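Local coordinates for protein carbon monoxide oxidation system transcription regulator CooA-1 (Carboxydothermus hydrogenoformans, PDB 6CPB) that senses carbon monoxide through a heme-bearing domain, the part present here, and probably regulates transcription by binding DNA through a region outside this chain, at residues T6-V11 with F106-L111; F24-Y29 with T90-D95; S50-V55 with Q84-T89; T65-E70 with G118-N123. One frame throughout, in Å; residues are numbered along the deposited sequence.

Contact 1: residues T6-V11 with F106-L111; sequences TNLLEV and FPAFSL. With SO4 (sulfate ion), chain D.
Thr6 lays its CG2 methyl against the backbone of Leu111, Thr6 CG2 being 4.0 Å from Leu111 O. Its other branch serves a sulfate ion, probably taken from the crystallisation liquor. Thr6 OG1 stands between its N and carbonyl carbon (chi1 74°), and this lets hydroxyl and amide grip one oxygen: Thr6 OG1 donates to sulfate O2 at 2.7 Å and Thr6 N to the same O2 at 3.1 Å. Asn112 ND2 also bonds Thr6 OG1. A valine here would probably leave sulfate O2 and Asn112 without their hydroxyl partner. Asn7 N makes a weak bond to sulfate O1, while Asn7 OD1 takes the N-H of Leu9 and caps the start of the helix. Leu8 CD2 sits 3.7 Å from Ala108 O, and Leu8 CD1 meets Phe109 CD1 at 4.1 Å, the side chains crossing at about a right angle. Val11 CG1 touches Phe109 CZ at 3.9 Å, and Val11 CG2 lies 4.3 Å from Ala108 CB. The contact joins the N-terminal segment of the heme domain to the start of helix 108-135. It borders the subunit interface, where Thr6 packs on Gln100 and Leu111 on Val103 of the second subunit. No hydrogen bond crosses between the segments, so their hold rests on van der Waals packing, mostly of apolar side chains, while Thr6 and Asn7 engage polar partners at one end.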
loop_
_atom_site.group_PDB
_atom_site.type_symbol
_atom_site.label_atom_id
_atom_site.label_comp_id
_atom_site.label_asym_id
_atom_site.label_seq_id
_atom_site.Cartn_x
_atom_site.Cartn_y
_atom_site.Cartn_z
ATOM N N THR A 6 0.105 -0.063 -14.580
ATOM C CA THR A 6 -1.127 0.056 -13.791
ATOM C C THR A 6 -1.771 1.426 -13.895
ATOM O O THR A 6 -2.820 1.657 -13.281
ATOM C CB THR A 6 -0.928 -0.255 -12.294
ATOM O OG1 THR A 6 -0.243 0.826 -11.641
ATOM C CG2 THR A 6 -0.197 -1.578 -12.072
ATOM N N ASN A 7 -1.189 2.334 -14.662
ATOM C CA ASN A 7 -1.752 3.669 -14.771
ATOM C C ASN A 7 -3.182 3.603 -15.301
ATOM O O ASN A 7 -3.489 2.830 -16.211
ATOM C CB ASN A 7 -0.863 4.506 -15.688
ATOM C CG ASN A 7 -1.353 5.901 -15.835
ATOM O OD1 ASN A 7 -2.194 6.186 -16.690
ATOM N ND2 ASN A 7 -0.851 6.795 -14.995
ATOM N N LEU A 8 -4.054 4.439 -14.739
ATOM C CA LEU A 8 -5.487 4.374 -15.003
ATOM C C LEU A 8 -5.980 5.333 -16.078
ATOM O O LEU A 8 -7.186 5.383 -16.324
ATOM C CB LEU A 8 -6.265 4.598 -13.705
ATOM C CG LEU A 8 -6.069 3.476 -12.685
ATOM C CD1 LEU A 8 -6.596 3.908 -11.338
ATOM C CD2 LEU A 8 -6.732 2.167 -13.121
ATOM N N LEU A 9 -5.103 6.079 -16.752
ATOM C CA LEU A 9 -5.593 6.933 -17.832
ATOM C C LEU A 9 -6.298 6.126 -18.913
ATOM O O LEU A 9 -7.302 6.578 -19.468
ATOM C CB LEU A 9 -4.475 7.773 -18.444
ATOM C CG LEU A 9 -3.986 8.937 -17.585
ATOM C CD1 LEU A 9 -2.738 9.575 -18.191
ATOM C CD2 LEU A 9 -5.074 9.977 -17.393
ATOM N N GLU A 10 -5.783 4.945 -19.251
ATOM C CA GLU A 10 -6.434 4.148 -20.287
ATOM C C GLU A 10 -7.850 3.764 -19.869
ATOM O O GLU A 10 -8.751 3.701 -20.708
ATOM C CB GLU A 10 -5.561 2.941 -20.636
ATOM C CG GLU A 10 -6.121 2.004 -21.709
ATOM C CD GLU A 10 -6.870 0.808 -21.148
ATOM O OE1 GLU A 10 -6.919 0.639 -19.919
ATOM O OE2 GLU A 10 -7.410 0.004 -21.952
ATOM N N VAL A 11 -8.056 3.506 -18.576
ATOM C CA VAL A 11 -9.375 3.217 -18.024
ATOM C C VAL A 11 -10.261 4.458 -18.069
ATOM O O VAL A 11 -11.426 4.395 -18.494
ATOM C CB VAL A 11 -9.183 2.688 -16.587
ATOM C CG1 VAL A 11 -10.438 2.836 -15.737
ATOM C CG2 VAL A 11 -8.709 1.236 -16.642
ATOM N N PHE A 106 -14.593 -4.157 -11.115
ATOM C CA PHE A 106 -13.575 -3.477 -11.920
ATOM C C PHE A 106 -12.282 -3.409 -11.117
ATOM O O PHE A 106 -11.896 -2.344 -10.619
ATOM C CB PHE A 106 -14.035 -2.062 -12.285
ATOM C CG PHE A 106 -15.274 -2.019 -13.124
ATOM C CD1 PHE A 106 -15.210 -2.287 -14.473
ATOM C CD2 PHE A 106 -16.497 -1.688 -12.560
ATOM C CE1 PHE A 106 -16.361 -2.239 -15.254
ATOM C CE2 PHE A 106 -17.636 -1.631 -13.331
ATOM C CZ PHE A 106 -17.560 -1.913 -14.675
ATOM N N PRO A 107 -11.567 -4.529 -10.994
ATOM C CA PRO A 107 -10.386 -4.557 -10.118
ATOM C C PRO A 107 -9.193 -3.748 -10.614
ATOM O O PRO A 107 -8.254 -3.545 -9.834
ATOM C CB PRO A 107 -10.049 -6.053 -10.019
ATOM C CG PRO A 107 -10.767 -6.690 -11.100
ATOM C CD PRO A 107 -11.948 -5.872 -11.439
ATOM N N ALA A 108 -9.183 -3.265 -11.857
ATOM C CA ALA A 108 -8.053 -2.462 -12.318
ATOM C C ALA A 108 -7.745 -1.303 -11.371
ATOM O O ALA A 108 -6.573 -0.990 -11.122
ATOM C CB ALA A 108 -8.325 -1.934 -13.721
ATOM N N PHE A 109 -8.776 -0.655 -10.824
ATOM C CA PHE A 109 -8.547 0.471 -9.928
ATOM C C PHE A 109 -7.690 0.055 -8.743
ATOM O O PHE A 109 -6.861 0.835 -8.249
ATOM C CB PHE A 109 -9.879 1.021 -9.413
ATOM C CG PHE A 109 -10.764 1.638 -10.479
ATOM C CD1 PHE A 109 -10.541 2.923 -10.930
ATOM C CD2 PHE A 109 -11.850 0.953 -10.982
ATOM C CE1 PHE A 109 -11.363 3.494 -11.887
ATOM C CE2 PHE A 109 -12.664 1.510 -11.943
ATOM C CZ PHE A 109 -12.428 2.785 -12.390
ATOM N N SER A 110 -7.884 -1.171 -8.263
ATOM C CA SER A 110 -7.162 -1.618 -7.086
ATOM C C SER A 110 -5.708 -1.928 -7.388
ATOM O O SER A 110 -4.874 -1.858 -6.481
ATOM C CB SER A 110 -7.840 -2.849 -6.502
ATOM O OG SER A 110 -7.646 -4.016 -7.310
ATOM N N LEU A 111 -5.372 -2.285 -8.624
ATOM C CA LEU A 111 -3.980 -2.591 -8.926
ATOM C C LEU A 111 -3.121 -1.339 -8.916
ATOM O O LEU A 111 -1.971 -1.369 -8.464
ATOM C CB LEU A 111 -3.865 -3.324 -10.255
ATOM C CG LEU A 111 -4.327 -4.789 -10.219
ATOM C CD1 LEU A 111 -4.178 -5.439 -11.577
ATOM C CD2 LEU A 111 -3.564 -5.598 -9.177
HETATM S S SO4 D . 2.336 2.833 -13.480
HETATM O O1 SO4 D . 1.729 2.798 -14.810
HETATM O O2 SO4 D . 2.129 1.542 -12.824
HETATM O O3 SO4 D . 3.768 3.092 -13.605
HETATM O O4 SO4 D . 1.711 3.898 -12.700
#

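Contact 2: residues F24-Y29 with T90-D95; sequences FREQRY and TILYTD
Strands 25-29 and 90-95 run antiparallel, their axes 4.7 Å apart at closest, with Arg25-Tyr93 and Gln27-Ile91 as hydrogen-bonded pairs and Glu26-Leu92 and Arg28-Thr90 as non-hydrogen-bonded pairs. Tyr93 N donates to Arg25 O at 2.8 Å, and Ile91 N meets Gln27 O almost straight, at 170°. Arg25 lays its CB over one face of the Tyr93 ring, 3.9 Å from the centroid, a CH-pi contact. Tyr93 CG stands between its backbone N and carbonyl carbon (chi1 64°), which swings the ring across to Arg25. Beyond it, water 1 joins Arg25 NH1 to Tyr93 O. These strands form one edge of a four-stranded antiparallel sheet in the cyclic nucleotide-binding (CAP effector) domain, with strand 25-29 outermost in this chain. At the end nearest helix 96-105, Thr94 CG2 covers a face of the Phe24 ring, 3.7 Å from Phe24 CE2, and Phe24 CB packs on Leu92 CB. On the face carrying Leu92, the Glu26 chain runs past the methyl of Thr90 to a salt bridge with Lys49. Water 2 links Arg28 NH1 to Thr90 OG1. Tyr29 CE1 touches Ile91 CD1 at 3.7 Å, and both side chains rest on Leu35 of strand 34-36.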
loop_
_atom_site.group_PDB
_atom_site.type_symbol
_atom_site.label_atom_id
_atom_site.label_comp_id
_atom_site.label_asym_id
_atom_site.label_seq_id
_atom_site.Cartn_x
_atom_site.Cartn_y
_atom_site.Cartn_z
ATOM N N PHE A 24 -18.442 8.614 -9.526
ATOM C CA PHE A 24 -17.511 9.493 -8.831
ATOM C C PHE A 24 -17.945 10.945 -9.001
ATOM O O PHE A 24 -18.538 11.327 -10.012
ATOM C CB PHE A 24 -16.102 9.361 -9.430
ATOM C CG PHE A 24 -15.416 8.032 -9.192
ATOM C CD1 PHE A 24 -15.839 6.873 -9.835
ATOM C CD2 PHE A 24 -14.304 7.965 -8.369
ATOM C CE1 PHE A 24 -15.168 5.677 -9.632
ATOM C CE2 PHE A 24 -13.630 6.772 -8.176
ATOM C CZ PHE A 24 -14.065 5.628 -8.804
ATOM N N ARG A 25 -17.651 11.752 -7.995
ATOM C CA ARG A 25 -17.743 13.198 -8.109
ATOM C C ARG A 25 -16.413 13.764 -8.598
ATOM O O ARG A 25 -15.367 13.140 -8.478
ATOM C CB ARG A 25 -18.114 13.828 -6.768
ATOM C CG ARG A 25 -19.570 13.595 -6.357
ATOM C CD ARG A 25 -19.901 14.364 -5.071
ATOM N NE ARG A 25 -21.312 14.281 -4.696
ATOM C CZ ARG A 25 -21.849 13.298 -3.977
ATOM N NH1 ARG A 25 -21.103 12.289 -3.546
ATOM N NH2 ARG A 25 -23.141 13.321 -3.687
ATOM N N GLU A 26 -16.464 14.960 -9.156
ATOM C CA GLU A 26 -15.289 15.621 -9.703
ATOM C C GLU A 26 -15.004 16.892 -8.921
ATOM O O GLU A 26 -15.922 17.544 -8.426
ATOM C CB GLU A 26 -15.562 15.967 -11.159
ATOM C CG GLU A 26 -14.394 16.332 -12.019
ATOM C CD GLU A 26 -14.735 16.138 -13.498
ATOM O OE1 GLU A 26 -15.934 15.993 -13.815
ATOM O OE2 GLU A 26 -13.824 16.118 -14.337
ATOM N N GLN A 27 -13.724 17.248 -8.816
ATOM C CA GLN A 27 -13.343 18.503 -8.175
ATOM C C GLN A 27 -12.055 18.993 -8.813
ATOM O O GLN A 27 -11.186 18.193 -9.167
ATOM C CB GLN A 27 -13.190 18.303 -6.666
ATOM C CG GLN A 27 -13.077 19.605 -5.887
ATOM C CD GLN A 27 -13.413 19.434 -4.418
ATOM O OE1 GLN A 27 -14.042 18.455 -4.011
ATOM N NE2 GLN A 27 -13.022 20.399 -3.612
ATOM N N ARG A 28 -11.951 20.314 -8.945
ATOM C CA ARG A 28 -10.801 20.973 -9.538
ATOM C C ARG A 28 -10.015 21.741 -8.482
ATOM O O ARG A 28 -10.587 22.286 -7.531
ATOM C CB ARG A 28 -11.263 21.961 -10.608
ATOM C CG ARG A 28 -11.850 21.309 -11.830
ATOM C CD ARG A 28 -12.616 22.286 -12.705
ATOM N NE ARG A 28 -11.795 23.360 -13.262
ATOM C CZ ARG A 28 -11.094 23.285 -14.390
ATOM N NH1 ARG A 28 -11.060 22.162 -15.090
ATOM N NH2 ARG A 28 -10.407 24.341 -14.809
ATOM N N TYR A 29 -8.701 21.798 -8.694
ATOM C CA TYR A 29 -7.768 22.444 -7.781
ATOM C C TYR A 29 -6.744 23.224 -8.578
ATOM O O TYR A 29 -6.256 22.761 -9.607
ATOM C CB TYR A 29 -7.024 21.405 -6.923
ATOM C CG TYR A 29 -7.969 20.528 -6.156
ATOM C CD1 TYR A 29 -8.462 19.361 -6.726
ATOM C CD2 TYR A 29 -8.416 20.890 -4.897
ATOM C CE1 TYR A 29 -9.351 18.570 -6.051
ATOM C CE2 TYR A 29 -9.320 20.106 -4.207
ATOM C CZ TYR A 29 -9.770 18.943 -4.792
ATOM O OH TYR A 29 -10.664 18.120 -4.152
ATOM N N THR A 90 -7.534 17.976 -11.745
ATOM C CA THR A 90 -8.896 17.490 -11.569
ATOM C C THR A 90 -8.835 16.089 -11.002
ATOM O O THR A 90 -8.058 15.260 -11.474
ATOM C CB THR A 90 -9.648 17.470 -12.906
ATOM O OG1 THR A 90 -9.748 18.809 -13.401
ATOM C CG2 THR A 90 -11.053 16.905 -12.757
ATOM N N ILE A 91 -9.674 15.832 -10.003
ATOM C CA ILE A 91 -9.809 14.500 -9.427
ATOM C C ILE A 91 -11.236 13.999 -9.590
ATOM O O ILE A 91 -12.188 14.770 -9.728
ATOM C CB ILE A 91 -9.408 14.416 -7.948
ATOM C CG1 ILE A 91 -10.475 15.055 -7.053
ATOM C CG2 ILE A 91 -8.018 15.001 -7.736
ATOM C CD1 ILE A 91 -10.155 14.994 -5.565
ATOM N N LEU A 92 -11.357 12.674 -9.551
ATOM C CA LEU A 92 -12.620 11.968 -9.364
ATOM C C LEU A 92 -12.552 11.293 -8.003
ATOM O O LEU A 92 -11.537 10.675 -7.680
ATOM C CB LEU A 92 -12.808 10.906 -10.455
ATOM C CG LEU A 92 -12.981 11.445 -11.872
ATOM C CD1 LEU A 92 -13.140 10.287 -12.842
ATOM C CD2 LEU A 92 -14.177 12.395 -11.973
ATOM N N TYR A 93 -13.620 11.386 -7.206
ATOM C CA TYR A 93 -13.600 10.764 -5.884
ATOM C C TYR A 93 -14.923 10.089 -5.551
ATOM O O TYR A 93 -15.984 10.468 -6.050
ATOM C CB TYR A 93 -13.227 11.764 -4.773
ATOM C CG TYR A 93 -14.205 12.897 -4.573
ATOM C CD1 TYR A 93 -14.090 14.058 -5.305
ATOM C CD2 TYR A 93 -15.225 12.816 -3.637
ATOM C CE1 TYR A 93 -14.955 15.107 -5.124
ATOM C CE2 TYR A 93 -16.095 13.871 -3.438
ATOM C CZ TYR A 93 -15.958 15.005 -4.199
ATOM O OH TYR A 93 -16.810 16.068 -4.031
ATOM N N THR A 94 -14.838 9.093 -4.676
ATOM C CA THR A 94 -16.022 8.408 -4.169
ATOM C C THR A 94 -15.717 7.887 -2.770
ATOM O O THR A 94 -14.568 7.799 -2.367
ATOM C CB THR A 94 -16.464 7.293 -5.131
ATOM O OG1 THR A 94 -17.792 6.869 -4.807
ATOM C CG2 THR A 94 -15.556 6.078 -5.077
ATOM N N ASP A 95 -16.761 7.555 -2.020
ATOM C CA ASP A 95 -16.547 7.038 -0.675
ATOM C C ASP A 95 -15.971 5.625 -0.726
ATOM O O ASP A 95 -16.199 4.871 -1.676
ATOM C CB ASP A 95 -17.854 7.022 0.109
ATOM C CG ASP A 95 -18.891 6.136 -0.529
ATOM O OD1 ASP A 95 -19.561 6.602 -1.472
ATOM O OD2 ASP A 95 -19.009 4.961 -0.116
HETATM O O HOH W 1 -18.360 11.252 -4.253
HETATM O O HOH W 2 -11.970 19.596 -14.881
#

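Contact 3: residues S50-V55 with Q84-T89; sequences SGRVRV and QAMEDT
Arg52 and Arg54 bind the 84-89 segment through backbone and side chain, in a short antiparallel pairing where Val53 faces Ala85 and Arg54 pairs with Gln84. The tight part is the backbone. Arg54 N donates to Gln84 O and Met86 N to Arg52 O, each at 2.8 Å and nearly straight. Val53 CG1 packs on Thr89 CG2. Gly51 is close-fitted: a side chain would run into Thr89 OG1 and Asp88 O, and at phi 99°, psi -151° also into the carbonyl oxygen of Ser50. Thr89 OG1 accepts from Arg52 N and donates to Glu87 O. The outer side is a looser polar layer. The Arg52 chain bends at chi3 (68°), which turns NE to Glu87 and lays a guanidinium face on Met86 CE. Arg52 NE forms a salt bridge to Glu87 OE1 at 3.0 Å, met from above the carboxylate plane. Water 4 ties Arg52 NH2 to Glu87 OE1 and Met86 O. A leucine in place of Arg52 would probably leave the Glu87 carboxylate without its charged partner and the Met86 methyl without its flat seat. Arg54 NH2 donates to Gln84 OE1 at 2.9 Å, while Arg54 NH1 pairs with Glu63. In the cyclic nucleotide-binding domain the segments link two sheets: Ser50 and Thr89 belong to strands 44-50 and 89-95, while strand 52-59 lies between 82-85 and 62-70.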
loop_
_atom_site.group_PDB
_atom_site.type_symbol
_atom_site.label_atom_id
_atom_site.label_comp_id
_atom_site.label_asym_id
_atom_site.label_seq_id
_atom_site.Cartn_x
_atom_site.Cartn_y
_atom_site.Cartn_z
ATOM N N SER A 50 -6.454 14.584 -14.203
ATOM C CA SER A 50 -5.463 15.396 -14.893
ATOM C C SER A 50 -4.699 16.179 -13.839
ATOM O O SER A 50 -5.229 16.474 -12.766
ATOM C CB SER A 50 -6.114 16.340 -15.906
ATOM O OG SER A 50 -7.010 17.222 -15.269
ATOM N N GLY A 51 -3.447 16.510 -14.148
ATOM C CA GLY A 51 -2.603 17.229 -13.216
ATOM C C GLY A 51 -1.663 16.315 -12.469
ATOM O O GLY A 51 -1.220 15.296 -12.994
ATOM N N ARG A 52 -1.305 16.707 -11.254
ATOM C CA ARG A 52 -0.222 16.057 -10.529
ATOM C C ARG A 52 -0.346 16.499 -9.083
ATOM O O ARG A 52 -0.568 17.687 -8.827
ATOM C CB ARG A 52 1.117 16.501 -11.116
ATOM C CG ARG A 52 2.319 15.795 -10.531
ATOM C CD ARG A 52 3.544 16.083 -11.371
ATOM N NE ARG A 52 3.913 17.483 -11.241
ATOM C CZ ARG A 52 5.099 17.940 -10.846
ATOM N NH1 ARG A 52 6.093 17.113 -10.555
ATOM N NH2 ARG A 52 5.283 19.245 -10.763
ATOM N N VAL A 53 -0.224 15.558 -8.146
ATOM C CA VAL A 53 -0.367 15.883 -6.734
ATOM C C VAL A 53 0.799 15.320 -5.933
ATOM O O VAL A 53 1.425 14.324 -6.306
ATOM C CB VAL A 53 -1.711 15.421 -6.133
ATOM C CG1 VAL A 53 -2.887 15.971 -6.931
ATOM C CG2 VAL A 53 -1.784 13.931 -6.056
ATOM N N ARG A 54 1.066 15.972 -4.807
ATOM C CA ARG A 54 2.118 15.585 -3.888
ATOM C C ARG A 54 1.480 15.086 -2.606
ATOM O O ARG A 54 0.658 15.785 -2.013
ATOM C CB ARG A 54 3.013 16.798 -3.608
ATOM C CG ARG A 54 4.250 16.494 -2.788
ATOM C CD ARG A 54 5.165 17.700 -2.671
ATOM N NE ARG A 54 4.562 18.786 -1.899
ATOM C CZ ARG A 54 4.806 19.039 -0.614
ATOM N NH1 ARG A 54 5.644 18.297 0.094
ATOM N NH2 ARG A 54 4.207 20.063 -0.028
ATOM N N VAL A 55 1.900 13.906 -2.169
ATOM C CA VAL A 55 1.495 13.332 -0.893
ATOM C C VAL A 55 2.638 13.579 0.077
ATOM O O VAL A 55 3.795 13.294 -0.246
ATOM C CB VAL A 55 1.215 11.826 -1.027
ATOM C CG1 VAL A 55 0.744 11.258 0.288
ATOM C CG2 VAL A 55 0.185 11.566 -2.118
ATOM N N GLN A 84 -1.412 17.780 -1.907
ATOM C CA GLN A 84 -1.357 19.115 -2.495
ATOM C C GLN A 84 -1.228 19.049 -4.014
ATOM O O GLN A 84 -0.476 18.238 -4.551
ATOM C CB GLN A 84 -0.157 19.879 -1.919
ATOM C CG GLN A 84 0.058 21.251 -2.539
ATOM C CD GLN A 84 1.270 21.925 -1.988
ATOM O OE1 GLN A 84 2.345 21.326 -1.930
ATOM N NE2 GLN A 84 1.117 23.168 -1.562
ATOM N N ALA A 85 -1.931 19.940 -4.708
ATOM C CA ALA A 85 -1.805 20.022 -6.161
ATOM C C ALA A 85 -0.473 20.665 -6.548
ATOM O O ALA A 85 -0.115 21.730 -6.038
ATOM C CB ALA A 85 -2.953 20.844 -6.734
ATOM N N MET A 86 0.239 20.042 -7.480
ATOM C CA MET A 86 1.500 20.579 -7.981
ATOM C C MET A 86 1.313 21.387 -9.255
ATOM O O MET A 86 2.230 22.093 -9.689
ATOM C CB MET A 86 2.492 19.442 -8.227
ATOM C CG MET A 86 2.811 18.684 -6.962
ATOM S SD MET A 86 4.105 17.447 -7.147
ATOM C CE MET A 86 5.538 18.508 -7.135
ATOM N N GLU A 87 0.138 21.290 -9.852
ATOM C CA GLU A 87 -0.299 22.063 -11.004
ATOM C C GLU A 87 -1.818 21.998 -10.968
ATOM O O GLU A 87 -2.394 21.275 -10.152
ATOM C CB GLU A 87 0.234 21.469 -12.302
ATOM C CG GLU A 87 -0.127 20.040 -12.464
ATOM C CD GLU A 87 0.900 19.230 -13.207
ATOM O OE1 GLU A 87 2.090 19.306 -12.830
ATOM O OE2 GLU A 87 0.494 18.479 -14.126
ATOM N N ASP A 88 -2.476 22.714 -11.871
ATOM C CA ASP A 88 -3.926 22.607 -11.951
ATOM C C ASP A 88 -4.305 21.139 -12.127
ATOM O O ASP A 88 -3.755 20.438 -12.981
ATOM C CB ASP A 88 -4.450 23.434 -13.122
ATOM C CG ASP A 88 -4.319 24.934 -12.896
ATOM O OD1 ASP A 88 -3.942 25.362 -11.779
ATOM O OD2 ASP A 88 -4.579 25.685 -13.855
ATOM N N THR A 89 -5.249 20.675 -11.309
ATOM C CA THR A 89 -5.556 19.256 -11.177
ATOM C C THR A 89 -7.064 19.046 -11.110
ATOM O O THR A 89 -7.778 19.834 -10.484
ATOM C CB THR A 89 -4.879 18.726 -9.903
ATOM O OG1 THR A 89 -3.467 18.725 -10.079
ATOM C CG2 THR A 89 -5.312 17.318 -9.545
HETATM O O HOH W 3 -5.558 19.504 -14.865
HETATM O O HOH W 4 3.840 21.174 -12.338
#

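Contact 4: residues T65-E70 with G118-N123; sequences TLAILE and GDLLKN
Leu120 supplies the apolar part of the contact through one methyl. Leu120 CD2 lies 3.4 Å from Ala67 CB, tighter than usual for two carbons, and 3.6 Å from Leu66 CB. It is therefore wedged against two consecutive residues of the strand. Leu120 CG is anti to the carbonyl carbon (chi1 -76°), which sends CD2 to the Ala67 methyl.

The polar part is a single hydrogen bond. Asn123 ND2 donates to Leu66 O at 2.8 Å, with an N-H...O angle of 168°. The oxygen lies in the plane of the Asn123 amide, and the donor is tilted 21° from the carbonyl plane of Leu66. The strand has a classic beta bulge here, Leu66 and Ala67 sharing Val55 as their partner on strand 52-59. Leu120 and Asn123 meet the strand at these two residues.

Lys122 on this helix turn is a heme-site residue in another structure of this protein, as is the axial ligand His78. No heme is bound to this chain; His78 of the second subunit bonds Asp119 OD1 and packs on Lys122. The helix segment runs roughly antiparallel to strand 62-70, the outermost of its sheet within this chain, and Leu120 also meets Phe75 of strand 74-76.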
loop_
_atom_site.group_PDB
_atom_site.type_symbol
_atom_site.label_atom_id
_atom_site.label_comp_id
_atom_site.label_asym_id
_atom_site.label_seq_id
_atom_site.Cartn_x
_atom_site.Cartn_y
_atom_site.Cartn_z
ATOM N N THR A 65 8.070 14.916 1.709
ATOM C CA THR A 65 7.314 14.396 0.584
ATOM C C THR A 65 7.382 12.876 0.590
ATOM O O THR A 65 8.454 12.288 0.737
ATOM C CB THR A 65 7.872 14.957 -0.711
ATOM O OG1 THR A 65 7.706 16.372 -0.662
ATOM C CG2 THR A 65 7.170 14.373 -1.935
ATOM N N LEU A 66 6.226 12.244 0.446
ATOM C CA LEU A 66 6.103 10.793 0.436
ATOM C C LEU A 66 6.002 10.216 -0.965
ATOM O O LEU A 66 6.506 9.123 -1.211
ATOM C CB LEU A 66 4.883 10.379 1.258
ATOM C CG LEU A 66 4.904 10.761 2.739
ATOM C CD1 LEU A 66 3.541 10.563 3.389
ATOM C CD2 LEU A 66 5.978 9.996 3.472
ATOM N N ALA A 67 5.337 10.905 -1.880
ATOM C CA ALA A 67 5.254 10.471 -3.265
ATOM C C ALA A 67 4.650 11.600 -4.075
ATOM O O ALA A 67 3.949 12.457 -3.541
ATOM C CB ALA A 67 4.396 9.208 -3.443
ATOM N N ILE A 68 4.916 11.568 -5.375
ATOM C CA ILE A 68 4.264 12.426 -6.355
ATOM C C ILE A 68 3.411 11.524 -7.231
ATOM O O ILE A 68 3.912 10.543 -7.801
ATOM C CB ILE A 68 5.291 13.225 -7.173
ATOM C CG1 ILE A 68 6.013 14.221 -6.264
ATOM C CG2 ILE A 68 4.584 13.960 -8.314
ATOM C CD1 ILE A 68 7.175 14.918 -6.921
ATOM N N LEU A 69 2.114 11.822 -7.277
ATOM C CA LEU A 69 1.146 11.038 -8.030
ATOM C C LEU A 69 0.803 11.755 -9.319
ATOM O O LEU A 69 0.522 12.960 -9.318
ATOM C CB LEU A 69 -0.127 10.826 -7.224
ATOM C CG LEU A 69 0.072 10.233 -5.836
ATOM C CD1 LEU A 69 -1.264 9.996 -5.198
ATOM C CD2 LEU A 69 0.894 8.942 -5.873
ATOM N N GLU A 70 0.833 11.011 -10.409
ATOM C CA GLU A 70 0.585 11.537 -11.736
ATOM C C GLU A 70 -0.864 11.285 -12.135
ATOM O O GLU A 70 -1.611 10.545 -11.479
ATOM C CB GLU A 70 1.515 10.868 -12.749
ATOM C CG GLU A 70 2.984 10.902 -12.373
ATOM C CD GLU A 70 3.592 12.299 -12.454
ATOM O OE1 GLU A 70 3.042 13.161 -13.175
ATOM O OE2 GLU A 70 4.631 12.547 -11.794
ATOM N N GLY A 118 2.236 0.795 -2.118
ATOM C CA GLY A 118 3.535 0.170 -1.956
ATOM C C GLY A 118 4.668 1.170 -2.062
ATOM O O GLY A 118 5.634 1.111 -1.297
ATOM N N ASP A 119 4.566 2.108 -3.012
ATOM C CA ASP A 119 5.584 3.148 -3.157
ATOM C C ASP A 119 5.590 4.090 -1.956
ATOM O O ASP A 119 6.665 4.462 -1.457
ATOM C CB ASP A 119 5.354 3.949 -4.440
ATOM C CG ASP A 119 5.821 3.232 -5.683
ATOM O OD1 ASP A 119 6.611 2.267 -5.566
ATOM O OD2 ASP A 119 5.405 3.651 -6.787
ATOM N N LEU A 120 4.406 4.486 -1.478
ATOM C CA LEU A 120 4.333 5.347 -0.303
ATOM C C LEU A 120 4.955 4.672 0.908
ATOM O O LEU A 120 5.700 5.306 1.670
ATOM C CB LEU A 120 2.876 5.697 -0.017
ATOM C CG LEU A 120 2.274 6.742 -0.952
ATOM C CD1 LEU A 120 0.760 6.710 -0.847
ATOM C CD2 LEU A 120 2.791 8.125 -0.597
ATOM N N LEU A 121 4.660 3.387 1.107
ATOM C CA LEU A 121 5.214 2.669 2.245
ATOM C C LEU A 121 6.727 2.532 2.114
ATOM O O LEU A 121 7.464 2.757 3.078
ATOM C CB LEU A 121 4.541 1.305 2.393
ATOM C CG LEU A 121 5.066 0.444 3.541
ATOM C CD1 LEU A 121 4.864 1.105 4.898
ATOM C CD2 LEU A 121 4.395 -0.932 3.493
ATOM N N LYS A 122 7.211 2.151 0.934
ATOM C CA LYS A 122 8.648 2.096 0.695
ATOM C C LYS A 122 9.310 3.425 1.056
ATOM O O LYS A 122 10.325 3.472 1.761
ATOM C CB LYS A 122 8.885 1.739 -0.771
ATOM C CG LYS A 122 10.342 1.756 -1.196
ATOM C CD LYS A 122 10.463 1.442 -2.676
ATOM C CE LYS A 122 11.884 1.666 -3.169
ATOM N NZ LYS A 122 12.873 0.829 -2.438
ATOM N N ASN A 123 8.715 4.525 0.611
ATOM C CA ASN A 123 9.315 5.836 0.832
ATOM C C ASN A 123 9.238 6.254 2.296
ATOM O O ASN A 123 10.165 6.908 2.807
ATOM C CB ASN A 123 8.663 6.871 -0.082
ATOM C CG ASN A 123 8.989 6.641 -1.532
ATOM O OD1 ASN A 123 9.872 5.843 -1.861
ATOM N ND2 ASN A 123 8.279 7.328 -2.411
#

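Contact 1 is the most buried. It and contact 4 hold different turns of helix 108-135, one near its start and one midway, and both reach the second subunit. They rely mainly on apolar side chains, though contact 4 adds one polar bond to a strand. Contacts 2 and 3 are partly buried, touch no other chain, and are built on backbone pairing with charged groups outward. Probable hydrogen bonds join them, Tyr29 N to Thr89 O (2.8 Å) and Thr90 N to Ser50 O (2.9 Å). Contact 3 thus reaches the sheet of contact 2 as well as that of contact 4, where strands 52-59 and 62-70 are neighbours. Contacts 2 and 4 lie on opposite sides of the chain's centre.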